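PDB 4MR0: plasmin and fibronectin-binding protein A from Streptococcus pneumoniae, which acts as a surface adhesin and invasin, binding human fibronectin, plasmin, plasminogen and serum albumin so that the bacterium can attach to and enter host cells. Local coordinates for residues Ala377-Thr382 against Val387-Asn392; Ala411-Tyr416 against Asn436-Ala441; Ser191-Thr196 against Gly219-Asn224; Phe246-Gly249 against Thr255-Asn258. All blocks are in the same frame, centred on the assembly; numbering follows the deposited sequence.

Contact 1: residues Ala377-Thr382 against Val387-Asn392; sequences AGVRFT and VLIKGN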
loop_
_atom_site.group_PDB
_atom_site.type_symbol
_atom_site.label_atom_id
_atom_site.label_comp_id
_atom_site.label_asym_id
_atom_site.label_seq_id
_atom_site.Cartn_x
_atom_site.Cartn_y
_atom_site.Cartn_z
ATOM N N ALA A 377 -2.853 -5.491 6.184
ATOM C CA ALA A 377 -2.258 -6.022 4.971
ATOM C C ALA A 377 -1.008 -5.272 4.557
ATOM O O ALA A 377 -0.858 -4.084 4.838
ATOM C CB ALA A 377 -3.276 -5.965 3.842
ATOM N N GLY A 378 -0.101 -5.977 3.891
ATOM C CA GLY A 378 1.098 -5.326 3.406
ATOM C C GLY A 378 0.698 -4.627 2.117
ATOM O O GLY A 378 1.072 -3.474 1.860
ATOM N N VAL A 379 -0.093 -5.334 1.316
ATOM C CA VAL A 379 -0.562 -4.834 0.024
ATOM C C VAL A 379 -2.035 -5.182 -0.176
ATOM O O VAL A 379 -2.408 -6.352 -0.143
ATOM C CB VAL A 379 0.260 -5.472 -1.133
ATOM C CG1 VAL A 379 -0.241 -4.982 -2.480
ATOM C CG2 VAL A 379 1.743 -5.148 -0.953
ATOM N N ARG A 380 -2.872 -4.167 -0.378
ATOM C CA ARG A 380 -4.297 -4.386 -0.595
ATOM C C ARG A 380 -4.799 -3.369 -1.608
ATOM O O ARG A 380 -4.577 -2.165 -1.453
ATOM C CB ARG A 380 -5.070 -4.246 0.718
ATOM C CG ARG A 380 -6.589 -4.262 0.549
ATOM C CD ARG A 380 -7.284 -4.356 1.902
ATOM N NE ARG A 380 -8.741 -4.334 1.796
ATOM C CZ ARG A 380 -9.477 -3.229 1.731
ATOM N NH1 ARG A 380 -8.901 -2.034 1.757
ATOM N NH2 ARG A 380 -10.798 -3.320 1.657
ATOM N N PHE A 381 -5.489 -3.845 -2.639
ATOM C CA PHE A 381 -5.965 -2.938 -3.670
ATOM C C PHE A 381 -7.103 -3.485 -4.524
ATOM O O PHE A 381 -7.308 -4.698 -4.617
ATOM C CB PHE A 381 -4.803 -2.592 -4.611
ATOM C CG PHE A 381 -4.201 -3.799 -5.296
ATOM C CD1 PHE A 381 -3.229 -4.571 -4.659
ATOM C CD2 PHE A 381 -4.644 -4.193 -6.557
ATOM C CE1 PHE A 381 -2.710 -5.723 -5.270
ATOM C CE2 PHE A 381 -4.130 -5.347 -7.176
ATOM C CZ PHE A 381 -3.164 -6.109 -6.528
ATOM N N THR A 382 -7.836 -2.561 -5.142
ATOM C CA THR A 382 -8.908 -2.890 -6.071
ATOM C C THR A 382 -8.729 -1.892 -7.209
ATOM O O THR A 382 -8.435 -0.725 -6.967
ATOM C CB THR A 382 -10.335 -2.718 -5.460
ATOM O OG1 THR A 382 -11.320 -3.033 -6.457
ATOM C CG2 THR A 382 -10.563 -1.282 -4.986
ATOM N N VAL A 387 0.208 -5.628 -12.193
ATOM C CA VAL A 387 0.855 -5.424 -10.909
ATOM C C VAL A 387 1.865 -6.526 -10.664
ATOM O O VAL A 387 1.639 -7.683 -11.036
ATOM C CB VAL A 387 -0.175 -5.474 -9.767
ATOM C CG1 VAL A 387 0.509 -5.225 -8.436
ATOM C CG2 VAL A 387 -1.274 -4.451 -10.015
ATOM N N LEU A 388 2.983 -6.166 -10.045
ATOM C CA LEU A 388 4.011 -7.139 -9.722
ATOM C C LEU A 388 4.411 -6.958 -8.265
ATOM O O LEU A 388 4.957 -5.921 -7.881
ATOM C CB LEU A 388 5.239 -6.970 -10.628
ATOM C CG LEU A 388 6.420 -7.900 -10.297
ATOM C CD1 LEU A 388 5.969 -9.360 -10.405
ATOM C CD2 LEU A 388 7.591 -7.625 -11.242
ATOM N N ILE A 389 4.102 -7.964 -7.456
ATOM C CA ILE A 389 4.432 -7.974 -6.034
ATOM C C ILE A 389 5.458 -9.093 -5.934
ATOM O O ILE A 389 5.101 -10.276 -5.893
ATOM C CB ILE A 389 3.191 -8.311 -5.197
ATOM C CG1 ILE A 389 2.104 -7.266 -5.470
ATOM C CG2 ILE A 389 3.557 -8.340 -3.720
ATOM C CD1 ILE A 389 0.695 -7.735 -5.159
ATOM N N LYS A 390 6.731 -8.711 -5.888
ATOM C CA LYS A 390 7.808 -9.692 -5.894
ATOM C C LYS A 390 8.957 -9.514 -4.912
ATOM O O LYS A 390 9.434 -8.396 -4.671
ATOM C CB LYS A 390 8.359 -9.757 -7.320
ATOM C CG LYS A 390 9.557 -10.659 -7.524
ATOM C CD LYS A 390 9.737 -10.925 -9.009
ATOM C CE LYS A 390 11.147 -10.615 -9.475
ATOM N NZ LYS A 390 11.466 -9.168 -9.318
ATOM N N GLY A 391 9.398 -10.643 -4.357
ATOM C CA GLY A 391 10.519 -10.647 -3.432
ATOM C C GLY A 391 10.367 -9.879 -2.138
ATOM O O GLY A 391 11.367 -9.453 -1.549
ATOM N N ASN A 392 9.130 -9.702 -1.685
ATOM C CA ASN A 392 8.869 -8.975 -0.450
ATOM C C ASN A 392 8.827 -9.931 0.737
ATOM O O ASN A 392 8.639 -11.134 0.575
ATOM C CB ASN A 392 7.527 -8.248 -0.543
ATOM C CG ASN A 392 7.491 -7.236 -1.667
ATOM O OD1 ASN A 392 8.019 -6.130 -1.540
ATOM N ND2 ASN A 392 6.873 -7.616 -2.786
#
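Val379 and Ile389 face each other with their CA atoms 8.5 Å apart, and Phe381 and Val387 are the next pair at 10.3 Å, so the two backbones run in roughly opposite directions on separate walls, too distant for backbone pairing. The space is filled by side chains alone, all buried and apolar. Val379 and Ile389 reach toward each other tip to tip, CG1 of Val379 lying 4.0 Å from CD1 of Ile389. That same methyl also meets the Phe381 ring at its edge, near the ring plane, with Ile389 CD1 4.0 Å from Phe381 CE1. Ile389 is suited to this double task: its CG1 branch stretches away from the strand (chi2 158°) and brings a single methyl against both the valine and the ring, which also touch each other. Val387 CG2 comes obliquely to within 4.1 Å of Phe381 CE2. Phe381 holds CG between its backbone N and carbonyl carbon (chi1 60°), a crowded position that turns the ring across to Val387 and Ile389; a further partner is Phe384, with which it stacks. Beyond the apolar cluster, Asn392 uses both ends of its amide, OD1 taking the N-H of Asn369 and ND2 donating to Ile366 O. Asn436 repeats the pattern one coil further on, with OD1 bonded to Asn392 N and ND2 to Ile389 O. Inward-facing aliphatic and aromatic side chains between walls, with asparagines stacked at a turn as an asparagine ladder, are characteristic of the right-handed parallel beta-helix.

Contact 2: residues Ala411-Tyr416 against Asn436-Ala441; sequences ALVNAY and NIFNIA
This is apolar packing inside the parallel beta-helix, where the corner of one coil at Leu412 and Val413 meets residues 437-440, a strand on another wall. The two backbones approach most closely at Leu412 and Phe438, whose CA atoms are 8.3 Å apart, and the gap is bridged by four buried side chains. Phe438 is the centre of the group and is met along its edge, in the ring plane: Val413 CG2 lies 3.9 Å from Phe438 CE2 and is equally close to CZ, its side chain crossing that of the phenylalanine at about a right angle. Leu412 instead slides past the ring in the opposite direction, touching it with CB, also in the ring plane, and with CD1, which comes to 3.9 Å from Phe438 CD2. A flat ring fits here because its rim can take a methyl from each of two successive residues where the chain bends, while it is also stacked on Phe394 of the adjoining coil. Strand 462-473 adds Ile471 against Phe438. Polar side chains nearby serve other purposes: Asn439, turned away from the corner, is bonded to Asp395 and Asn472, and Asn414 OD1 to Arg449 NH1. The leucine is long enough to reach a second partner because its outer chain is extended, CD1 anti to CA (chi2 -174°). Tip to tip with Ile440, it places CD1 3.9 Å from Ile440 CG1.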
loop_
_atom_site.group_PDB
_atom_site.type_symbol
_atom_site.label_atom_id
_atom_site.label_comp_id
_atom_site.label_asym_id
_atom_site.label_seq_id
_atom_site.Cartn_x
_atom_site.Cartn_y
_atom_site.Cartn_z
ATOM N N ALA A 411 -5.046 -10.110 5.827
ATOM C CA ALA A 411 -4.631 -10.810 4.614
ATOM C C ALA A 411 -3.444 -9.987 4.116
ATOM O O ALA A 411 -3.621 -8.882 3.605
ATOM C CB ALA A 411 -5.764 -10.820 3.586
ATOM N N LEU A 412 -2.237 -10.524 4.286
ATOM C CA LEU A 412 -1.014 -9.818 3.914
ATOM C C LEU A 412 -0.992 -9.277 2.485
ATOM O O LEU A 412 -0.528 -8.164 2.244
ATOM C CB LEU A 412 0.196 -10.704 4.232
ATOM C CG LEU A 412 0.179 -11.042 5.739
ATOM C CD1 LEU A 412 1.432 -11.794 6.142
ATOM C CD2 LEU A 412 0.054 -9.757 6.550
ATOM N N VAL A 413 -1.473 -10.064 1.536
ATOM C CA VAL A 413 -1.593 -9.599 0.163
ATOM C C VAL A 413 -3.077 -9.808 -0.091
ATOM O O VAL A 413 -3.587 -10.919 0.057
ATOM C CB VAL A 413 -0.775 -10.432 -0.839
ATOM C CG1 VAL A 413 -1.140 -10.020 -2.253
ATOM C CG2 VAL A 413 0.710 -10.198 -0.622
ATOM N N ASN A 414 -3.779 -8.742 -0.456
ATOM C CA ASN A 414 -5.214 -8.846 -0.672
ATOM C C ASN A 414 -5.674 -8.041 -1.878
ATOM O O ASN A 414 -5.938 -6.844 -1.764
ATOM C CB ASN A 414 -5.936 -8.367 0.599
ATOM C CG ASN A 414 -7.438 -8.583 0.548
ATOM O OD1 ASN A 414 -7.981 -9.058 -0.445
ATOM N ND2 ASN A 414 -8.120 -8.229 1.640
ATOM N N ALA A 415 -5.746 -8.690 -3.037
ATOM C CA ALA A 415 -6.213 -8.030 -4.257
ATOM C C ALA A 415 -7.692 -8.361 -4.318
ATOM O O ALA A 415 -8.064 -9.467 -4.707
ATOM C CB ALA A 415 -5.504 -8.594 -5.483
ATOM N N TYR A 416 -8.527 -7.400 -3.939
ATOM C CA TYR A 416 -9.964 -7.616 -3.907
ATOM C C TYR A 416 -10.737 -6.765 -4.904
ATOM O O TYR A 416 -10.156 -6.003 -5.669
ATOM C CB TYR A 416 -10.485 -7.352 -2.491
ATOM C CG TYR A 416 -10.572 -5.885 -2.124
ATOM C CD1 TYR A 416 -9.422 -5.130 -1.879
ATOM C CD2 TYR A 416 -11.810 -5.244 -2.048
ATOM C CE1 TYR A 416 -9.507 -3.765 -1.568
ATOM C CE2 TYR A 416 -11.908 -3.891 -1.740
ATOM C CZ TYR A 416 -10.758 -3.157 -1.500
ATOM O OH TYR A 416 -10.873 -1.825 -1.182
ATOM N N ASN A 436 7.661 -14.163 -2.819
ATOM C CA ASN A 436 7.546 -13.410 -1.572
ATOM C C ASN A 436 7.666 -14.396 -0.412
ATOM O O ASN A 436 7.332 -15.572 -0.558
ATOM C CB ASN A 436 6.187 -12.705 -1.488
ATOM C CG ASN A 436 5.983 -11.695 -2.596
ATOM O OD1 ASN A 436 6.532 -10.597 -2.556
ATOM N ND2 ASN A 436 5.200 -12.068 -3.601
ATOM N N ILE A 437 8.139 -13.920 0.734
ATOM C CA ILE A 437 8.264 -14.780 1.905
ATOM C C ILE A 437 7.292 -14.281 2.965
ATOM O O ILE A 437 7.236 -13.080 3.246
ATOM C CB ILE A 437 9.685 -14.747 2.515
ATOM C CG1 ILE A 437 10.725 -15.129 1.462
ATOM C CG2 ILE A 437 9.764 -15.716 3.700
ATOM C CD1 ILE A 437 11.045 -14.018 0.484
ATOM N N PHE A 438 6.517 -15.197 3.537
ATOM C CA PHE A 438 5.568 -14.836 4.586
ATOM C C PHE A 438 5.904 -15.609 5.860
ATOM O O PHE A 438 6.071 -16.832 5.823
ATOM C CB PHE A 438 4.125 -15.175 4.181
ATOM C CG PHE A 438 3.667 -14.532 2.896
ATOM C CD1 PHE A 438 4.100 -15.016 1.664
ATOM C CD2 PHE A 438 2.782 -13.460 2.920
ATOM C CE1 PHE A 438 3.648 -14.449 0.471
ATOM C CE2 PHE A 438 2.323 -12.885 1.734
ATOM C CZ PHE A 438 2.759 -13.378 0.507
ATOM N N ASN A 439 6.018 -14.893 6.977
ATOM C CA ASN A 439 6.290 -15.511 8.274
ATOM C C ASN A 439 5.106 -15.116 9.138
ATOM O O ASN A 439 5.036 -13.992 9.632
ATOM C CB ASN A 439 7.598 -14.981 8.863
ATOM C CG ASN A 439 8.794 -15.307 7.992
ATOM O OD1 ASN A 439 9.047 -16.472 7.686
ATOM N ND2 ASN A 439 9.531 -14.279 7.583
ATOM N N ILE A 440 4.170 -16.044 9.298
ATOM C CA ILE A 440 2.950 -15.785 10.050
ATOM C C ILE A 440 2.831 -16.551 11.362
ATOM O O ILE A 440 3.025 -17.768 11.411
ATOM C CB ILE A 440 1.726 -16.106 9.170
ATOM C CG1 ILE A 440 1.786 -15.259 7.891
ATOM C CG2 ILE A 440 0.440 -15.849 9.938
ATOM C CD1 ILE A 440 0.772 -15.647 6.827
ATOM N N ALA A 441 2.499 -15.821 12.423
ATOM C CA ALA A 441 2.335 -16.407 13.747
ATOM C C ALA A 441 0.908 -16.183 14.235
ATOM O O ALA A 441 0.453 -16.841 15.166
ATOM C CB ALA A 441 3.329 -15.786 14.722
#

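Contact 3: residues Ser191-Thr196 against Gly219-Asn224; sequences SIVFMT and GTIDMN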
loop_
_atom_site.group_PDB
_atom_site.type_symbol
_atom_site.label_atom_id
_atom_site.label_comp_id
_atom_site.label_asym_id
_atom_site.label_seq_id
_atom_site.Cartn_x
_atom_site.Cartn_y
_atom_site.Cartn_z
ATOM N N SER A 191 -3.290 18.070 6.577
ATOM C CA SER A 191 -2.050 18.222 7.328
ATOM C C SER A 191 -1.029 17.331 6.630
ATOM O O SER A 191 -0.573 16.327 7.174
ATOM C CB SER A 191 -2.247 17.788 8.783
ATOM O OG SER A 191 -1.076 18.016 9.555
ATOM N N ILE A 192 -0.706 17.705 5.396
ATOM C CA ILE A 192 0.249 16.986 4.560
ATOM C C ILE A 192 1.354 17.990 4.260
ATOM O O ILE A 192 1.085 19.086 3.774
ATOM C CB ILE A 192 -0.434 16.520 3.261
ATOM C CG1 ILE A 192 -1.611 15.598 3.618
ATOM C CG2 ILE A 192 0.576 15.821 2.345
ATOM C CD1 ILE A 192 -2.481 15.179 2.425
ATOM N N VAL A 193 2.592 17.608 4.559
ATOM C CA VAL A 193 3.751 18.486 4.390
ATOM C C VAL A 193 4.106 18.986 2.991
ATOM O O VAL A 193 4.335 20.183 2.802
ATOM C CB VAL A 193 5.011 17.828 5.006
ATOM C CG1 VAL A 193 6.176 18.804 4.977
ATOM C CG2 VAL A 193 4.721 17.405 6.436
ATOM N N PHE A 194 4.160 18.081 2.019
ATOM C CA PHE A 194 4.519 18.435 0.647
ATOM C C PHE A 194 3.440 18.095 -0.380
ATOM O O PHE A 194 2.836 17.024 -0.315
ATOM C CB PHE A 194 5.807 17.706 0.243
ATOM C CG PHE A 194 7.003 18.066 1.074
ATOM C CD1 PHE A 194 7.596 19.318 0.950
ATOM C CD2 PHE A 194 7.526 17.159 1.989
ATOM C CE1 PHE A 194 8.703 19.658 1.716
ATOM C CE2 PHE A 194 8.632 17.486 2.760
ATOM C CZ PHE A 194 9.218 18.744 2.625
ATOM N N MET A 195 3.225 19.011 -1.328
ATOM C CA MET A 195 2.260 18.826 -2.414
ATOM C C MET A 195 2.879 19.304 -3.732
ATOM O O MET A 195 3.772 20.156 -3.727
ATOM C CB MET A 195 0.985 19.610 -2.142
ATOM C CG MET A 195 0.104 19.010 -1.057
ATOM S SD MET A 195 -1.534 19.788 -0.972
ATOM C CE MET A 195 -2.237 19.050 0.471
ATOM N N THR A 196 2.425 18.742 -4.854
ATOM C CA THR A 196 2.944 19.121 -6.166
ATOM C C THR A 196 2.001 20.079 -6.885
ATOM O O THR A 196 2.112 20.303 -8.093
ATOM C CB THR A 196 3.165 17.893 -7.060
ATOM O OG1 THR A 196 1.914 17.237 -7.288
ATOM C CG2 THR A 196 4.141 16.923 -6.407
ATOM N N GLY A 219 17.081 12.276 5.165
ATOM C CA GLY A 219 16.422 12.805 6.340
ATOM C C GLY A 219 15.202 12.067 6.857
ATOM O O GLY A 219 14.934 10.904 6.531
ATOM N N THR A 220 14.447 12.783 7.675
ATOM C CA THR A 220 13.247 12.260 8.290
ATOM C C THR A 220 12.129 13.267 8.103
ATOM O O THR A 220 12.383 14.473 7.993
ATOM C CB THR A 220 13.460 12.069 9.815
ATOM O OG1 THR A 220 14.494 11.102 10.043
ATOM C CG2 THR A 220 12.173 11.621 10.496
ATOM N N ILE A 221 10.902 12.768 8.027
ATOM C CA ILE A 221 9.735 13.633 7.942
ATOM C C ILE A 221 8.882 13.156 9.104
ATOM O O ILE A 221 8.379 12.041 9.082
ATOM C CB ILE A 221 8.938 13.461 6.630
ATOM C CG1 ILE A 221 9.779 13.923 5.440
ATOM C CG2 ILE A 221 7.649 14.277 6.698
ATOM C CD1 ILE A 221 9.071 13.771 4.078
ATOM N N ASP A 222 8.777 13.982 10.140
ATOM C CA ASP A 222 7.982 13.646 11.313
ATOM C C ASP A 222 6.573 14.141 11.023
ATOM O O ASP A 222 6.290 15.332 11.111
ATOM C CB ASP A 222 8.538 14.368 12.544
ATOM C CG ASP A 222 7.904 13.899 13.842
ATOM O OD1 ASP A 222 6.766 13.396 13.801
ATOM O OD2 ASP A 222 8.542 14.049 14.908
ATOM N N MET A 223 5.682 13.233 10.676
ATOM C CA MET A 223 4.328 13.638 10.368
ATOM C C MET A 223 3.594 14.091 11.634
ATOM O O MET A 223 2.446 14.539 11.582
ATOM C CB MET A 223 3.625 12.497 9.643
ATOM C CG MET A 223 4.300 12.171 8.307
ATOM S SD MET A 223 3.590 10.765 7.368
ATOM C CE MET A 223 4.512 9.361 8.288
ATOM N N ASN A 224 4.291 13.955 12.766
ATOM C CA ASN A 224 3.838 14.430 14.077
ATOM C C ASN A 224 2.435 14.010 14.514
ATOM O O ASN A 224 1.710 14.798 15.129
ATOM C CB ASN A 224 3.951 15.961 14.044
ATOM C CG ASN A 224 4.188 16.585 15.412
ATOM O OD1 ASN A 224 4.583 15.914 16.366
ATOM N ND2 ASN A 224 3.967 17.898 15.499
#
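Met223 O is gripped by two donors, Asn182 ND2 and Ser243 OG, and that same Asn182 ND2 also bonds Ser191 OG, so one amide nitrogen ties residues 191-196 to 219-224 at this end of the contact. Ser191 OG in turn donates to Ile184 O, while the amide of Asn224 adds ND2 on Asn182 O and OD1 on Asn236 ND2. Small hydroxyls and short amides suit this place, since they can satisfy carbonyl groups after strand 220-222 ends. Further along, the contact becomes apolar. Val193 and Met223 are the nearest pair in the backbone, CA to CA 7.7 Å, yet the methionine leads away, and Ile221 fills the interior instead. Its CD1 meets the edge of the Phe194 ring in the ring plane, 4.0 Å from Phe194 CE2, while its other branch, CG2, lies 4.3 Å from Val193 CG2. A beta-branched residue thus serves two partners at once: CG1 stands anti to the carbonyl carbon (chi1 -66°) and carries CD1 out to the ring. One face of Phe194 is covered within its own segment by Val193 CG1, 3.5 Å above the plane toward the rim. Phe194 also meets Tyr216 edge-to-face and Phe246 with planes at about 25°. Apart from the bridging amide, then, the contact is made of dispersion and burial of hydrocarbon, and the side-chain bonds of the Asn182 network lie at the Ser191 and Met223 end, consistent with polar groups at one end and an apolar beta-helix interior at the other.

Contact 4: residues Phe246-Gly249 against Thr255-Asn258; sequences FAIG and TIKN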
loop_
_atom_site.group_PDB
_atom_site.type_symbol
_atom_site.label_atom_id
_atom_site.label_comp_id
_atom_site.label_asym_id
_atom_site.label_seq_id
_atom_site.Cartn_x
_atom_site.Cartn_y
_atom_site.Cartn_z
ATOM N N PHE A 246 3.450 13.405 1.703
ATOM C CA PHE A 246 3.398 13.795 0.296
ATOM C C PHE A 246 2.047 13.602 -0.381
ATOM O O PHE A 246 1.379 12.594 -0.175
ATOM C CB PHE A 246 4.425 12.983 -0.512
ATOM C CG PHE A 246 5.858 13.355 -0.248
ATOM C CD1 PHE A 246 6.455 14.407 -0.936
ATOM C CD2 PHE A 246 6.624 12.625 0.660
ATOM C CE1 PHE A 246 7.798 14.728 -0.728
ATOM C CE2 PHE A 246 7.966 12.938 0.874
ATOM C CZ PHE A 246 8.556 13.985 0.182
ATOM N N ALA A 247 1.661 14.582 -1.193
ATOM C CA ALA A 247 0.441 14.506 -1.991
ATOM C C ALA A 247 0.963 14.791 -3.397
ATOM O O ALA A 247 1.172 15.942 -3.781
ATOM C CB ALA A 247 -0.565 15.565 -1.569
ATOM N N ILE A 248 1.211 13.719 -4.141
ATOM C CA ILE A 248 1.738 13.792 -5.494
ATOM C C ILE A 248 0.609 13.605 -6.502
ATOM O O ILE A 248 0.072 12.512 -6.646
ATOM C CB ILE A 248 2.807 12.697 -5.694
ATOM C CG1 ILE A 248 3.921 12.875 -4.650
ATOM C CG2 ILE A 248 3.387 12.763 -7.101
ATOM C CD1 ILE A 248 4.840 11.692 -4.538
ATOM N N GLY A 249 0.245 14.678 -7.194
ATOM C CA GLY A 249 -0.831 14.577 -8.161
ATOM C C GLY A 249 -0.493 15.161 -9.515
ATOM O O GLY A 249 0.139 16.216 -9.604
ATOM N N THR A 255 10.906 11.087 -7.679
ATOM C CA THR A 255 11.720 10.116 -6.954
ATOM C C THR A 255 11.847 10.471 -5.481
ATOM O O THR A 255 12.299 11.562 -5.146
ATOM C CB THR A 255 13.147 10.031 -7.543
ATOM O OG1 THR A 255 13.074 9.619 -8.912
ATOM C CG2 THR A 255 13.994 9.019 -6.765
ATOM N N ILE A 256 11.431 9.555 -4.611
ATOM C CA ILE A 256 11.532 9.758 -3.167
ATOM C C ILE A 256 12.391 8.604 -2.659
ATOM O O ILE A 256 12.045 7.443 -2.856
ATOM C CB ILE A 256 10.149 9.691 -2.473
ATOM C CG1 ILE A 256 9.284 10.882 -2.905
ATOM C CG2 ILE A 256 10.326 9.677 -0.963
ATOM C CD1 ILE A 256 7.874 10.851 -2.343
ATOM N N LYS A 257 13.507 8.914 -2.016
ATOM C CA LYS A 257 14.363 7.849 -1.531
ATOM C C LYS A 257 15.111 8.148 -0.250
ATOM O O LYS A 257 15.423 9.294 0.060
ATOM C CB LYS A 257 15.349 7.450 -2.625
ATOM C CG LYS A 257 16.141 8.597 -3.208
ATOM C CD LYS A 257 16.809 8.168 -4.514
ATOM C CE LYS A 257 17.708 6.955 -4.317
ATOM N NZ LYS A 257 18.277 6.461 -5.607
ATOM N N ASN A 258 15.393 7.078 0.482
ATOM C CA ASN A 258 16.104 7.138 1.749
ATOM C C ASN A 258 15.503 8.158 2.706
ATOM O O ASN A 258 16.199 9.023 3.248
ATOM C CB ASN A 258 17.586 7.438 1.513
ATOM C CG ASN A 258 18.427 7.221 2.761
ATOM O OD1 ASN A 258 18.128 6.355 3.578
ATOM N ND2 ASN A 258 19.492 7.999 2.901
#
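With CG1 anti to its carbonyl carbon (chi1 -67°) and CD1 extended beyond it (chi2 176°), Ile256 sends a straight arm toward Phe246, whose own CG is likewise anti to the carbonyl carbon. The methyl at the end of that arm sits almost squarely over the middle of the ring: Ile256 CD1 is 3.7 Å from the centroid of Phe246 and nearly on the ring normal, 11° off it, a well-formed CH-pi contact. Five of the six ring carbons lie within about 4.1 Å of that single methyl. Ile248 approaches the same methyl tip to tip, its CD1 3.8 Å from Ile256 CD1, so Ile256 touches both inward-pointing side chains of residues 246-249. An isoleucine suits the position because its slim CG1 branch can reach the ring across a span of 9.7 Å between the CA atoms of Phe246 and Ile256. Ala247, between the two, points the other way, as alternation along a strand requires. Phe261 and Ile270 close in on both Phe246 and Ile256, and Tyr216 meets the Phe246 ring edge-to-face. On the backbone side, Phe246 and Ile248 both bond to Gln271, a ligand of one of the bound manganese ions. Two strands of different walls, separated by a short bend and joined through aliphatic and aromatic side chains rather than backbone pairing, are the hallmark of the interior of a parallel beta-helix.

Overall arrangement
Along the chain the order is contact 3, contact 4, contact 1, contact 2, and the four form two close pairs on one beta-helix. Contacts 3 and 4, with centres about 10 Å apart, share strand 243-252 as neighbour or member and join where Phe194 O bonds Ala247 N. Contacts 1 and 2, centres about 9 Å apart, meet through Gly378 N on Leu412 O, since strands 377-381 and 410-415 are parallel neighbours, as are 387-396 and 431-440. Between the pairs the centres lie about 19 to 29 Å apart, without touching. The same apolar packing thus recurs between the walls at two places along the solenoid of an elongated adhesin domain.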